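Long-range contacts in mandelate racemase/muconate lactonizing protein (PDB 3QLD), which belongs to the enolase superfamily, joining an N-terminal capping domain to a modified TIM-barrel domain, with its own reaction unassigned: residues 135-140 with 345-350; 140-145 with 163-168; 152-157 with 182-187; 167-172 with 321-326; 266-271 with 293-298. One frame throughout, in Å; residues are numbered along the deposited sequence. Where two conformers were deposited one is given.

Contact 1: 135-140 with 345-350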
# COMPACT_ATOMS: atom_id res chain seq x y z
N ARG A 135 -11.37 28.81 10.51
CA ARG A 135 -12.84 28.72 10.51
C ARG A 135 -13.37 28.32 11.90
O ARG A 135 -12.78 27.48 12.59
CB ARG A 135 -13.28 27.74 9.45
CG ARG A 135 -12.31 27.75 8.31
CD ARG A 135 -12.42 26.58 7.36
NE ARG A 135 -12.66 27.08 6.02
CZ ARG A 135 -13.89 27.24 5.52
NH1 ARG A 135 -14.94 26.89 6.26
NH2 ARG A 135 -14.06 27.70 4.28
N ASP A 136 -14.48 28.91 12.34
CA ASP A 136 -15.00 28.61 13.66
C ASP A 136 -16.07 27.57 13.59
O ASP A 136 -16.32 26.86 14.56
CB ASP A 136 -15.53 29.89 14.34
CG ASP A 136 -14.41 30.68 15.01
OD1 ASP A 136 -13.96 30.21 16.09
OD2 ASP A 136 -13.99 31.74 14.47
N ARG A 137 -16.70 27.47 12.42
CA ARG A 137 -17.75 26.50 12.12
C ARG A 137 -17.54 25.90 10.73
O ARG A 137 -16.83 26.50 9.89
CB ARG A 137 -19.10 27.15 12.14
CG ARG A 137 -19.43 27.72 13.46
CD ARG A 137 -20.78 28.44 13.38
NE ARG A 137 -21.13 28.89 14.73
CZ ARG A 137 -22.38 28.99 15.20
NH1 ARG A 137 -23.43 28.69 14.43
NH2 ARG A 137 -22.57 29.41 16.46
N VAL A 138 -18.14 24.73 10.50
CA VAL A 138 -18.06 24.04 9.21
C VAL A 138 -19.42 23.52 8.83
O VAL A 138 -20.21 23.10 9.70
CB VAL A 138 -17.00 22.90 9.22
CG1 VAL A 138 -15.57 23.46 9.61
CG2 VAL A 138 -17.42 21.84 10.22
N GLU A 139 -19.74 23.54 7.53
CA GLU A 139 -21.01 23.00 7.10
C GLU A 139 -20.86 21.51 6.80
O GLU A 139 -19.77 21.09 6.46
CB GLU A 139 -21.48 23.61 5.81
CG GLU A 139 -21.32 25.10 5.63
CD GLU A 139 -21.86 25.50 4.26
OE1 GLU A 139 -21.19 25.21 3.23
OE2 GLU A 139 -22.96 26.08 4.22
N VAL A 140 -21.97 20.78 6.82
CA VAL A 140 -21.97 19.31 6.88
C VAL A 140 -22.80 18.82 5.70
O VAL A 140 -23.85 19.40 5.45
CB VAL A 140 -22.61 18.82 8.22
CG1 VAL A 140 -22.74 17.31 8.20
CG2 VAL A 140 -21.79 19.30 9.42
N PRO A 345 -28.66 23.91 12.51
CA PRO A 345 -28.86 22.81 11.55
C PRO A 345 -27.80 22.81 10.41
O PRO A 345 -27.45 23.88 9.86
CB PRO A 345 -30.30 23.03 11.04
CG PRO A 345 -30.97 23.72 12.25
CD PRO A 345 -29.91 24.66 12.77
N GLY A 346 -27.23 21.63 10.13
CA GLY A 346 -26.22 21.51 9.08
C GLY A 346 -24.85 22.07 9.40
O GLY A 346 -23.97 22.10 8.51
N VAL A 347 -24.64 22.51 10.63
CA VAL A 347 -23.39 23.17 10.99
C VAL A 347 -22.81 22.60 12.28
O VAL A 347 -23.55 22.29 13.22
CB VAL A 347 -23.57 24.69 11.20
CG1 VAL A 347 -22.21 25.38 11.40
CG2 VAL A 347 -24.33 25.32 10.03
N ILE A 348 -21.48 22.50 12.35
CA ILE A 348 -20.88 21.97 13.54
C ILE A 348 -19.80 22.94 13.98
O ILE A 348 -19.10 23.52 13.14
CB ILE A 348 -20.29 20.49 13.34
CG1 ILE A 348 -21.41 19.52 13.10
CG2 ILE A 348 -19.53 20.03 14.56
CD1 ILE A 348 -21.01 17.94 12.94
N GLN A 349 -19.72 23.14 15.29
CA GLN A 349 -18.72 24.03 15.81
C GLN A 349 -17.45 23.24 15.72
O GLN A 349 -17.40 22.07 16.15
CB GLN A 349 -19.01 24.37 17.28
CG GLN A 349 -18.08 25.46 17.90
CD GLN A 349 -18.53 26.88 17.52
OE1 GLN A 349 -17.73 27.81 17.46
NE2 GLN A 349 -19.84 27.04 17.24
N VAL A 350 -16.41 23.89 15.22
CA VAL A 350 -15.06 23.40 15.30
C VAL A 350 -14.57 23.27 16.74
O VAL A 350 -14.55 24.24 17.46
CB VAL A 350 -14.14 24.33 14.49
CG1 VAL A 350 -12.64 24.01 14.68
CG2 VAL A 350 -14.52 24.28 13.03

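Contact 2: 140-145 with 163-168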
# COMPACT_ATOMS: atom_id res chain seq x y z
N VAL A 140 -21.97 20.78 6.82
CA VAL A 140 -21.97 19.31 6.88
C VAL A 140 -22.80 18.82 5.70
O VAL A 140 -23.85 19.40 5.45
CB VAL A 140 -22.61 18.82 8.22
CG1 VAL A 140 -22.74 17.31 8.20
CG2 VAL A 140 -21.79 19.30 9.42
N SER A 141 -22.34 17.79 4.97
CA SER A 141 -23.10 17.14 3.88
C SER A 141 -23.80 15.86 4.28
O SER A 141 -23.35 15.19 5.20
CB SER A 141 -22.06 16.80 2.74
OG SER A 141 -22.65 16.12 1.60
N ALA A 142 -24.82 15.44 3.53
CA ALA A 142 -25.42 14.14 3.69
C ALA A 142 -25.25 13.22 2.46
O ALA A 142 -25.56 13.60 1.32
CB ALA A 142 -26.98 14.30 4.03
N THR A 143 -24.78 11.99 2.70
CA THR A 143 -24.66 11.00 1.62
C THR A 143 -25.92 10.17 1.50
O THR A 143 -26.42 9.64 2.50
CB THR A 143 -23.47 10.07 1.90
OG1 THR A 143 -22.33 10.89 2.16
CG2 THR A 143 -23.20 9.13 0.70
N LEU A 144 -26.46 10.09 0.29
CA LEU A 144 -27.69 9.34 0.04
C LEU A 144 -27.38 8.16 -0.87
O LEU A 144 -26.75 8.33 -1.95
CB LEU A 144 -28.77 10.23 -0.58
CG LEU A 144 -29.10 11.63 -0.01
CD1 LEU A 144 -30.25 12.16 -0.75
CD2 LEU A 144 -29.39 11.60 1.51
N GLY A 145 -27.81 6.96 -0.44
CA GLY A 145 -27.56 5.71 -1.18
C GLY A 145 -28.35 5.70 -2.47
O GLY A 145 -29.29 6.48 -2.61
N GLN A 163 -33.39 18.73 7.48
CA GLN A 163 -32.55 18.63 8.68
C GLN A 163 -31.44 19.65 8.69
O GLN A 163 -30.71 19.79 9.66
CB GLN A 163 -32.02 17.22 8.84
CG GLN A 163 -33.14 16.21 9.07
CD GLN A 163 -32.64 14.80 9.10
OE1 GLN A 163 -31.91 14.41 10.01
NE2 GLN A 163 -33.03 14.01 8.10
N GLY A 164 -31.32 20.38 7.58
CA GLY A 164 -30.38 21.48 7.42
C GLY A 164 -29.03 21.20 6.75
O GLY A 164 -28.16 22.10 6.70
N PHE A 165 -28.83 19.96 6.27
CA PHE A 165 -27.52 19.58 5.67
C PHE A 165 -27.32 20.46 4.47
O PHE A 165 -28.26 20.65 3.69
CB PHE A 165 -27.57 18.14 5.17
CG PHE A 165 -27.49 17.12 6.25
CD1 PHE A 165 -26.25 16.77 6.81
CD2 PHE A 165 -28.65 16.49 6.70
CE1 PHE A 165 -26.20 15.81 7.85
CE2 PHE A 165 -28.59 15.51 7.72
CZ PHE A 165 -27.33 15.18 8.28
N ARG A 166 -26.10 20.94 4.28
CA ARG A 166 -25.84 22.02 3.34
C ARG A 166 -25.34 21.47 1.99
O ARG A 166 -25.05 22.23 1.05
CB ARG A 166 -24.86 23.01 3.96
CG ARG A 166 -25.47 23.75 5.20
CD ARG A 166 -26.73 24.61 4.83
NE ARG A 166 -26.96 25.63 5.87
CZ ARG A 166 -26.04 26.52 6.26
NH1 ARG A 166 -24.85 26.54 5.67
NH2 ARG A 166 -26.29 27.40 7.22
N ARG A 167 -25.25 20.15 1.91
CA ARG A 167 -24.88 19.46 0.64
C ARG A 167 -25.55 18.15 0.64
O ARG A 167 -25.68 17.51 1.71
CB ARG A 167 -23.37 19.27 0.56
CG ARG A 167 -22.85 18.87 -0.86
CD ARG A 167 -21.32 18.78 -0.97
NE ARG A 167 -20.79 17.73 -0.07
CZ ARG A 167 -19.54 17.77 0.40
NH1 ARG A 167 -18.71 18.70 -0.02
NH2 ARG A 167 -19.09 16.83 1.23
N VAL A 168 -25.95 17.68 -0.54
CA VAL A 168 -26.20 16.24 -0.62
C VAL A 168 -25.21 15.58 -1.58
O VAL A 168 -24.90 16.18 -2.64
CB VAL A 168 -27.66 15.85 -1.06
CG1 VAL A 168 -28.68 16.26 0.04
CG2 VAL A 168 -28.02 16.41 -2.45

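Contact 3: 152-157 with 182-187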
# COMPACT_ATOMS: atom_id res chain seq x y z
N VAL A 152 -38.11 6.87 -3.30
CA VAL A 152 -37.23 6.70 -2.15
C VAL A 152 -36.17 7.81 -2.17
O VAL A 152 -36.03 8.55 -1.19
CB VAL A 152 -36.52 5.31 -2.14
CG1 VAL A 152 -35.59 5.15 -0.88
CG2 VAL A 152 -37.53 4.17 -2.21
N LEU A 153 -35.48 7.96 -3.30
CA LEU A 153 -34.42 8.98 -3.42
C LEU A 153 -34.85 10.39 -2.99
O LEU A 153 -34.24 10.99 -2.08
CB LEU A 153 -33.85 9.02 -4.85
CG LEU A 153 -32.77 10.10 -4.91
CD1 LEU A 153 -31.52 9.65 -4.20
CD2 LEU A 153 -32.49 10.50 -6.32
N ILE A 154 -35.87 10.90 -3.66
CA ILE A 154 -36.39 12.26 -3.42
C ILE A 154 -36.88 12.43 -1.98
O ILE A 154 -36.72 13.49 -1.34
CB ILE A 154 -37.47 12.62 -4.46
CG1 ILE A 154 -36.84 12.86 -5.85
CG2 ILE A 154 -38.26 13.87 -4.03
CD1 ILE A 154 -36.00 14.14 -5.97
N GLN A 155 -37.45 11.35 -1.45
CA GLN A 155 -37.83 11.34 -0.06
C GLN A 155 -36.60 11.45 0.82
O GLN A 155 -36.62 12.24 1.76
CB GLN A 155 -38.65 10.11 0.25
CG GLN A 155 -39.92 10.02 -0.63
CD GLN A 155 -40.66 8.65 -0.53
OE1 GLN A 155 -40.77 8.03 0.55
NE2 GLN A 155 -41.21 8.19 -1.67
N SER A 156 -35.51 10.72 0.50
CA SER A 156 -34.28 10.84 1.26
C SER A 156 -33.72 12.25 1.19
O SER A 156 -33.27 12.76 2.21
CB SER A 156 -33.21 9.85 0.74
OG SER A 156 -33.64 8.53 1.01
N VAL A 157 -33.69 12.85 -0.01
CA VAL A 157 -33.22 14.25 -0.19
C VAL A 157 -33.97 15.31 0.64
O VAL A 157 -33.38 16.14 1.34
CB VAL A 157 -33.29 14.69 -1.64
CG1 VAL A 157 -32.54 16.04 -1.79
CG2 VAL A 157 -32.68 13.57 -2.61
N LYS A 182 -30.89 14.76 -12.30
CA LYS A 182 -31.87 15.67 -13.00
C LYS A 182 -33.03 16.04 -12.03
O LYS A 182 -33.29 17.24 -11.80
CB LYS A 182 -32.35 15.02 -14.30
CG LYS A 182 -33.39 15.78 -15.22
CD LYS A 182 -33.75 14.92 -16.46
CE LYS A 182 -34.83 13.84 -16.17
NZ LYS A 182 -34.71 12.49 -16.87
N ALA A 183 -33.62 15.02 -11.41
CA ALA A 183 -34.76 15.20 -10.49
C ALA A 183 -34.38 15.99 -9.27
O ALA A 183 -35.09 16.95 -8.88
CB ALA A 183 -35.37 13.82 -10.11
N VAL A 184 -33.23 15.68 -8.69
CA VAL A 184 -32.83 16.41 -7.54
C VAL A 184 -32.51 17.87 -7.86
O VAL A 184 -32.95 18.78 -7.15
CB VAL A 184 -31.74 15.69 -6.79
CG1 VAL A 184 -31.27 16.48 -5.61
CG2 VAL A 184 -32.28 14.31 -6.38
N ARG A 185 -31.77 18.10 -8.95
CA ARG A 185 -31.44 19.45 -9.41
C ARG A 185 -32.68 20.34 -9.72
O ARG A 185 -32.68 21.52 -9.43
CB ARG A 185 -30.58 19.38 -10.69
CG ARG A 185 -30.14 20.79 -11.23
CD ARG A 185 -29.67 21.71 -10.12
NE ARG A 185 -28.28 21.50 -9.65
CZ ARG A 185 -27.80 21.82 -8.45
NH1 ARG A 185 -28.59 22.30 -7.49
NH2 ARG A 185 -26.51 21.60 -8.19
N LEU A 186 -33.70 19.75 -10.35
CA LEU A 186 -34.93 20.51 -10.68
C LEU A 186 -35.64 20.94 -9.38
O LEU A 186 -35.92 22.14 -9.18
CB LEU A 186 -35.84 19.72 -11.63
CG LEU A 186 -37.17 20.41 -12.07
CD1 LEU A 186 -36.99 21.91 -12.49
CD2 LEU A 186 -37.93 19.61 -13.16
N ARG A 187 -35.81 19.99 -8.48
CA ARG A 187 -36.44 20.21 -7.16
C ARG A 187 -35.65 21.15 -6.25
O ARG A 187 -36.25 21.91 -5.47
CB ARG A 187 -36.66 18.87 -6.45
CG ARG A 187 -37.36 18.95 -5.09
CD ARG A 187 -37.48 17.56 -4.51
NE ARG A 187 -38.49 17.36 -3.46
CZ ARG A 187 -39.79 17.17 -3.69
NH1 ARG A 187 -40.25 17.16 -4.93
NH2 ARG A 187 -40.63 16.92 -2.70

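Contact 4: 167-172 with 321-326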
# COMPACT_ATOMS: atom_id res chain seq x y z
N ARG A 167 -25.25 20.15 1.91
CA ARG A 167 -24.88 19.46 0.64
C ARG A 167 -25.55 18.15 0.64
O ARG A 167 -25.68 17.51 1.71
CB ARG A 167 -23.37 19.27 0.56
CG ARG A 167 -22.85 18.87 -0.86
CD ARG A 167 -21.32 18.78 -0.97
NE ARG A 167 -20.79 17.73 -0.07
CZ ARG A 167 -19.54 17.77 0.40
NH1 ARG A 167 -18.71 18.70 -0.02
NH2 ARG A 167 -19.09 16.83 1.23
N VAL A 168 -25.95 17.68 -0.54
CA VAL A 168 -26.20 16.24 -0.62
C VAL A 168 -25.21 15.58 -1.58
O VAL A 168 -24.90 16.18 -2.64
CB VAL A 168 -27.66 15.85 -1.06
CG1 VAL A 168 -28.68 16.26 0.04
CG2 VAL A 168 -28.02 16.41 -2.45
N LYS A 169 -24.77 14.36 -1.25
CA LYS A 169 -23.87 13.58 -2.17
C LYS A 169 -24.59 12.31 -2.54
O LYS A 169 -24.89 11.44 -1.69
CB LYS A 169 -22.49 13.30 -1.54
CG LYS A 169 -21.49 12.51 -2.46
CD LYS A 169 -20.07 12.57 -1.92
CE LYS A 169 -19.95 12.11 -0.45
NZ LYS A 169 -18.68 11.36 -0.13
N LEU A 170 -24.94 12.20 -3.81
CA LEU A 170 -25.67 11.11 -4.31
C LEU A 170 -24.76 9.99 -4.83
O LEU A 170 -23.88 10.23 -5.66
CB LEU A 170 -26.47 11.58 -5.51
CG LEU A 170 -27.35 12.81 -5.28
CD1 LEU A 170 -28.28 12.81 -6.49
CD2 LEU A 170 -28.17 12.55 -3.99
N LYS A 171 -25.05 8.74 -4.42
CA LYS A 171 -24.36 7.59 -5.01
C LYS A 171 -24.89 7.37 -6.39
O LYS A 171 -26.10 7.41 -6.61
CB LYS A 171 -24.56 6.34 -4.13
CG LYS A 171 -23.90 6.49 -2.79
CD LYS A 171 -22.37 6.24 -2.87
CE LYS A 171 -21.68 6.59 -1.53
NZ LYS A 171 -20.54 5.67 -1.24
N ILE A 172 -23.99 7.23 -7.37
CA ILE A 172 -24.37 7.02 -8.72
C ILE A 172 -23.58 5.86 -9.39
O ILE A 172 -22.51 5.48 -8.89
CB ILE A 172 -24.18 8.30 -9.58
CG1 ILE A 172 -22.69 8.70 -9.63
CG2 ILE A 172 -25.15 9.40 -9.06
CD1 ILE A 172 -22.39 9.66 -10.83
N ALA A 321 -18.15 21.57 2.22
CA ALA A 321 -18.76 20.94 3.37
C ALA A 321 -18.05 19.63 3.66
O ALA A 321 -17.55 18.96 2.73
CB ALA A 321 -20.23 20.62 3.07
N THR A 322 -18.07 19.28 4.95
CA THR A 322 -17.58 17.98 5.44
C THR A 322 -18.62 16.88 5.42
O THR A 322 -19.84 17.14 5.49
CB THR A 322 -16.85 18.13 6.83
OG1 THR A 322 -16.30 16.84 7.23
CG2 THR A 322 -17.84 18.66 7.95
N ASP A 323 -18.18 15.63 5.21
CA ASP A 323 -19.05 14.50 5.41
C ASP A 323 -19.18 14.12 6.92
O ASP A 323 -19.87 13.17 7.22
CB ASP A 323 -18.53 13.26 4.64
CG ASP A 323 -18.91 13.26 3.13
OD1 ASP A 323 -19.62 14.18 2.64
OD2 ASP A 323 -18.49 12.29 2.44
N LEU A 324 -18.44 14.77 7.81
CA LEU A 324 -18.37 14.35 9.22
C LEU A 324 -19.57 14.99 9.89
O LEU A 324 -19.58 16.19 10.04
CB LEU A 324 -17.10 14.88 9.89
CG LEU A 324 -15.77 14.26 9.38
CD1 LEU A 324 -14.59 15.00 9.94
CD2 LEU A 324 -15.70 12.78 9.81
N GLY A 325 -20.58 14.18 10.22
CA GLY A 325 -21.83 14.64 10.76
C GLY A 325 -21.95 14.31 12.24
O GLY A 325 -21.00 13.84 12.86
N PRO A 326 -23.11 14.57 12.82
CA PRO A 326 -23.24 14.33 14.28
C PRO A 326 -23.09 12.86 14.67
O PRO A 326 -23.52 11.96 13.90
CB PRO A 326 -24.66 14.81 14.58
CG PRO A 326 -24.97 15.80 13.48
CD PRO A 326 -24.35 15.11 12.24

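Contact 5: 266-271 with 293-298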
# COMPACT_ATOMS: atom_id res chain seq x y z
N VAL A 266 -10.63 18.38 -7.26
CA VAL A 266 -11.07 18.43 -5.88
C VAL A 266 -10.49 17.25 -5.10
O VAL A 266 -10.44 16.14 -5.65
CB VAL A 266 -12.62 18.39 -5.80
CG1 VAL A 266 -13.15 18.27 -4.36
CG2 VAL A 266 -13.18 19.67 -6.41
N LEU A 267 -10.03 17.52 -3.86
CA LEU A 267 -9.44 16.48 -3.00
C LEU A 267 -10.34 16.25 -1.81
O LEU A 267 -10.69 17.22 -1.10
CB LEU A 267 -8.02 16.89 -2.58
CG LEU A 267 -7.26 15.92 -1.63
CD1 LEU A 267 -6.97 14.59 -2.36
CD2 LEU A 267 -5.94 16.56 -1.18
N ASN A 268 -10.73 14.98 -1.62
CA ASN A 268 -11.31 14.49 -0.35
C ASN A 268 -10.15 14.21 0.60
O ASN A 268 -9.34 13.30 0.37
CB ASN A 268 -12.21 13.27 -0.59
CG ASN A 268 -12.81 12.68 0.68
OD1 ASN A 268 -12.31 12.92 1.78
ND2 ASN A 268 -13.84 11.89 0.53
N VAL A 269 -10.05 15.07 1.61
CA VAL A 269 -8.96 14.96 2.60
C VAL A 269 -9.42 14.10 3.78
O VAL A 269 -10.47 14.36 4.35
CB VAL A 269 -8.58 16.34 3.14
CG1 VAL A 269 -7.61 16.23 4.42
CG2 VAL A 269 -7.88 17.14 1.99
N LYS A 270 -8.64 13.06 4.14
CA LYS A 270 -8.91 12.38 5.43
C LYS A 270 -7.51 12.28 6.03
O LYS A 270 -6.63 11.67 5.46
CB LYS A 270 -9.56 11.02 5.23
CG LYS A 270 -10.88 11.05 4.49
CD LYS A 270 -11.54 9.68 4.34
CE LYS A 270 -12.72 9.81 3.36
NZ LYS A 270 -13.40 8.54 3.05
N PRO A 271 -7.25 13.03 7.11
CA PRO A 271 -5.91 13.14 7.67
C PRO A 271 -5.30 11.78 7.93
O PRO A 271 -4.12 11.58 7.71
CB PRO A 271 -6.14 13.98 8.97
CG PRO A 271 -7.39 14.78 8.62
CD PRO A 271 -8.24 13.91 7.78
N ALA A 293 -9.73 22.50 -4.92
CA ALA A 293 -10.53 22.75 -3.72
C ALA A 293 -10.44 21.44 -2.93
O ALA A 293 -10.26 20.37 -3.52
CB ALA A 293 -11.99 23.00 -4.11
N ALA A 294 -10.54 21.54 -1.61
CA ALA A 294 -10.53 20.34 -0.75
C ALA A 294 -11.64 20.44 0.29
O ALA A 294 -12.20 21.54 0.54
CB ALA A 294 -9.12 20.16 -0.14
N TRP A 295 -12.02 19.28 0.85
CA TRP A 295 -13.03 19.20 1.89
C TRP A 295 -12.67 17.95 2.67
O TRP A 295 -11.91 17.09 2.15
CB TRP A 295 -14.43 19.09 1.29
CG TRP A 295 -14.64 17.99 0.33
CD1 TRP A 295 -14.28 17.97 -0.99
CD2 TRP A 295 -15.23 16.71 0.59
NE1 TRP A 295 -14.64 16.78 -1.58
CE2 TRP A 295 -15.20 15.97 -0.62
CE3 TRP A 295 -15.75 16.10 1.75
CZ2 TRP A 295 -15.70 14.66 -0.73
CZ3 TRP A 295 -16.27 14.80 1.65
CH2 TRP A 295 -16.22 14.07 0.42
N VAL A 296 -13.21 17.82 3.87
CA VAL A 296 -12.89 16.64 4.71
C VAL A 296 -13.95 15.55 4.65
O VAL A 296 -15.15 15.77 4.92
CB VAL A 296 -12.56 17.07 6.21
CG1 VAL A 296 -12.50 15.87 7.15
CG2 VAL A 296 -11.33 17.88 6.31
N GLY A 297 -13.52 14.30 4.34
CA GLY A 297 -14.47 13.20 4.18
C GLY A 297 -14.51 12.40 5.46
O GLY A 297 -13.72 12.67 6.37
N GLY A 298 -15.36 11.37 5.53
CA GLY A 298 -15.50 10.55 6.74
C GLY A 298 -15.18 9.07 6.61
O GLY A 298 -15.16 8.52 5.50

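Contact 1: 135-140 with 345-350
The flat ends of R137 and Q349 meet with their planes 84° apart, the amide coming up obliquely to the guanidinium. R137 reaches this position on an extended chain whose CG lies anti to its carbonyl carbon (chi1 -62°). Nearer the backbone, the same arginine lays its CB against V347 CG1 at 3.7 Å, the two side chains crossing at about a right angle. E139, on this face too, turns its carboxylate to a salt bridge with R166. Strand 347-349 runs antiparallel along 137-139, and it occupies the edge of barrel strand 137-144 just ahead of the point where strand 167-171 takes over. V138 and I348 form the hydrogen-bonded pair: V138 N to I348 O is 3.1 Å and I348 N to V138 O is 3.0 Å. Beyond them V350 N donates to D136 O (3.0 Å), while V140 N makes only a weak bond to G346 O. The other face is apolar. V138 CG1 touches V350 CG2 at 3.7 Å, V140 CG2 meets I348 CG1 at the same separation, and helix 303-313 covers V138 and I348 through L310.

Contact 2: 140-145 with 163-168
S141, A142 and F165 carry this contact, and the two neighbours on the strand send their side chains to opposite faces. A142 CB sits over one face of the F165 ring, 3.8 Å from its centroid and only 16° off the ring normal, a CH-pi contact. With CG beside the backbone N and anti to the carbonyl carbon (chi1 -76°), the F165 ring lies against A142 and V140. V140 closes on its rim, with CG1 3.8 Å from F165 CE1. A160 of helix 150-162 touches both A142 and F165, and F342 meets the ring edge-to-face.

On the other face, S141 OG lies at the edge of the R167 guanidinium and takes a weak bond from R167 NE (3.0 Å). R167 NH1 looks further afield, to a hydrogen bond with Q218.

The backbone pairing is parallel. A142 N donates to R167 O (2.9 Å), and one step earlier R166 N donates to V140 O (3.0 Å). Strand 137-144, helix 150-162 and strand 167-171 form a beta-alpha-beta crossover, and G164 ends the helix in a Schellman motif just before the chain turns into its second strand.

The chemistry therefore divides by face: methyl and ring pack under the helix, whereas on the barrel's inner side the buried R167 is held at its terminal nitrogens, with a weak bond at NE, which would restrict its rotation.

Contact 3: 152-157 with 182-187
Two neighbouring helices of the layer around the barrel, 150-162 and 178-187, pack here through their apolar sides. Their local axes pass 10.6 Å apart at 40°, both running in broadly the same direction. I154 has the most surface buried between them, and V184 CG2 is met by three side chains of helix 150-162: by I154 CD1 at 3.7 Å, by L153 CD2 at 3.8 Å and by V157 CG2 at 3.9 Å. L153 crosses V184 at about a right angle, I154 slides past in the opposing direction, and V157 reaches it tip to tip.

Toward solvent the packing changes character. I154 CG2 lies over one face of the R187 guanidinium, offset toward the rim, and comes within 3.5 Å of R187 NE. R187 spans the groove because its CG stands anti to the backbone N (chi1 -178°) and the chain stays extended as far as NE. A salt bridge from R187 NE to D158 holds the guanidinium against the facing helix.

On the inner side, V157 also rests on L144 and V184 on I193, residues of strands 137-144 and 192-196. Aliphatic residues wedged between adjacent helices and the strands beneath them are characteristic of the outer layer of a TIM barrel.

Contact 4: 167-172 with 321-326
D323 joins two basic side chains of strand 167-171, one at each carboxylate oxygen. R167 NH2 bonds to D323 OD1 at 3.0 Å, and K169 NZ to D323 OD2 at 2.7 Å, each as part of a salt bridge. The two approaches differ. The lysine uses the syn lone pair of OD2, whereas the arginine comes from above the carboxylate plane, 44° out of it, although OD1 lies almost exactly in the guanidinium plane. The two flat groups stand 84° apart, so R167 offers a single N-H rather than a paired, two-pronged contact. A321 CB covers one face of the guanidinium, over its centre, and is 3.9 Å from R167 NH1.

Further out, W295 makes a cation-pi contact with R167, and E221 gives K169 NZ a second acidic partner. D323 is positioned by its backbone: T322 OG1 accepts from L324 N (3.0 Å) in an ST turn and is also hydrogen-bonded to V296 O.

Backbone bonds link T322 to E139 and S141 on one side, and D323 to V296 on the other. Segment 321-323 thereby bridges strands 137-144 and 293-296, and its salt-bridge network lies inside the barrel, as buried polar side chains do in the modified TIM barrel of the enolase superfamily.

Contact 5: 266-271 with 293-298
Face and edge contacts gather round the W295 indole. N268 lies over one face, its CB 4.2 Å from the centroid of the six-membered ring in an off-centre CH-pi contact, and its amide is inclined 36° to the ring plane. V266 instead comes to the edge, with CG1 in the ring plane and 3.6 Å from W295 CD1. The indole leans back toward strand 266-269 because its CG sits between the backbone N and the carbonyl carbon (chi1 55°). F219 stacks on W295, and R167 makes a cation-pi contact with it.

Backbone hydrogen bonds zip the strands together in parallel: L267 N to A293 O (2.9 Å), W295 N to L267 O (3.1 Å), V269 N to W295 O (2.8 Å) and G297 N to V269 O (3.1 Å). These are successive parallel strands of the TIM barrel, with helix 277-289 in the connection between them. V266, N268 and W295 point to its inner side, whereas L267, V269, A294 and V296 point outward.

Apolar contacts make up the outer face. V269 CG2 packs on A294 CB at 3.9 Å, and L284 of helix 277-289 touches both residues.

Polar side chains lie toward the C-terminal ends of the strands. N268 ND2 bonds to E221, and N268 OD1 comes within 3.2 Å of G297 CA, so the fit against the glycine is close. The extended K270 carries its NZ to a salt bridge with D246.

Four of the five contacts involve the barrel sheet, and contact 3 packs the helices outside it. Contacts 1 and 2 share V140 on strand 137-144, with centres 13 Å apart; contacts 2 and 4 share R167 and V168 and lie only about 5 Å apart, centre to centre. Contact 3, about 12 Å from contact 2 centre to centre, touches it through L144 and V157. Contact 5, at the far end of the sheet order, lies about 11 Å from contact 4, centre to centre, and meets it where T322 and D323 bond to V296. Contacts 1 and 4 span long stretches of chain that include contact 5, so segments far apart in sequence are brought side by side, closing the barrel.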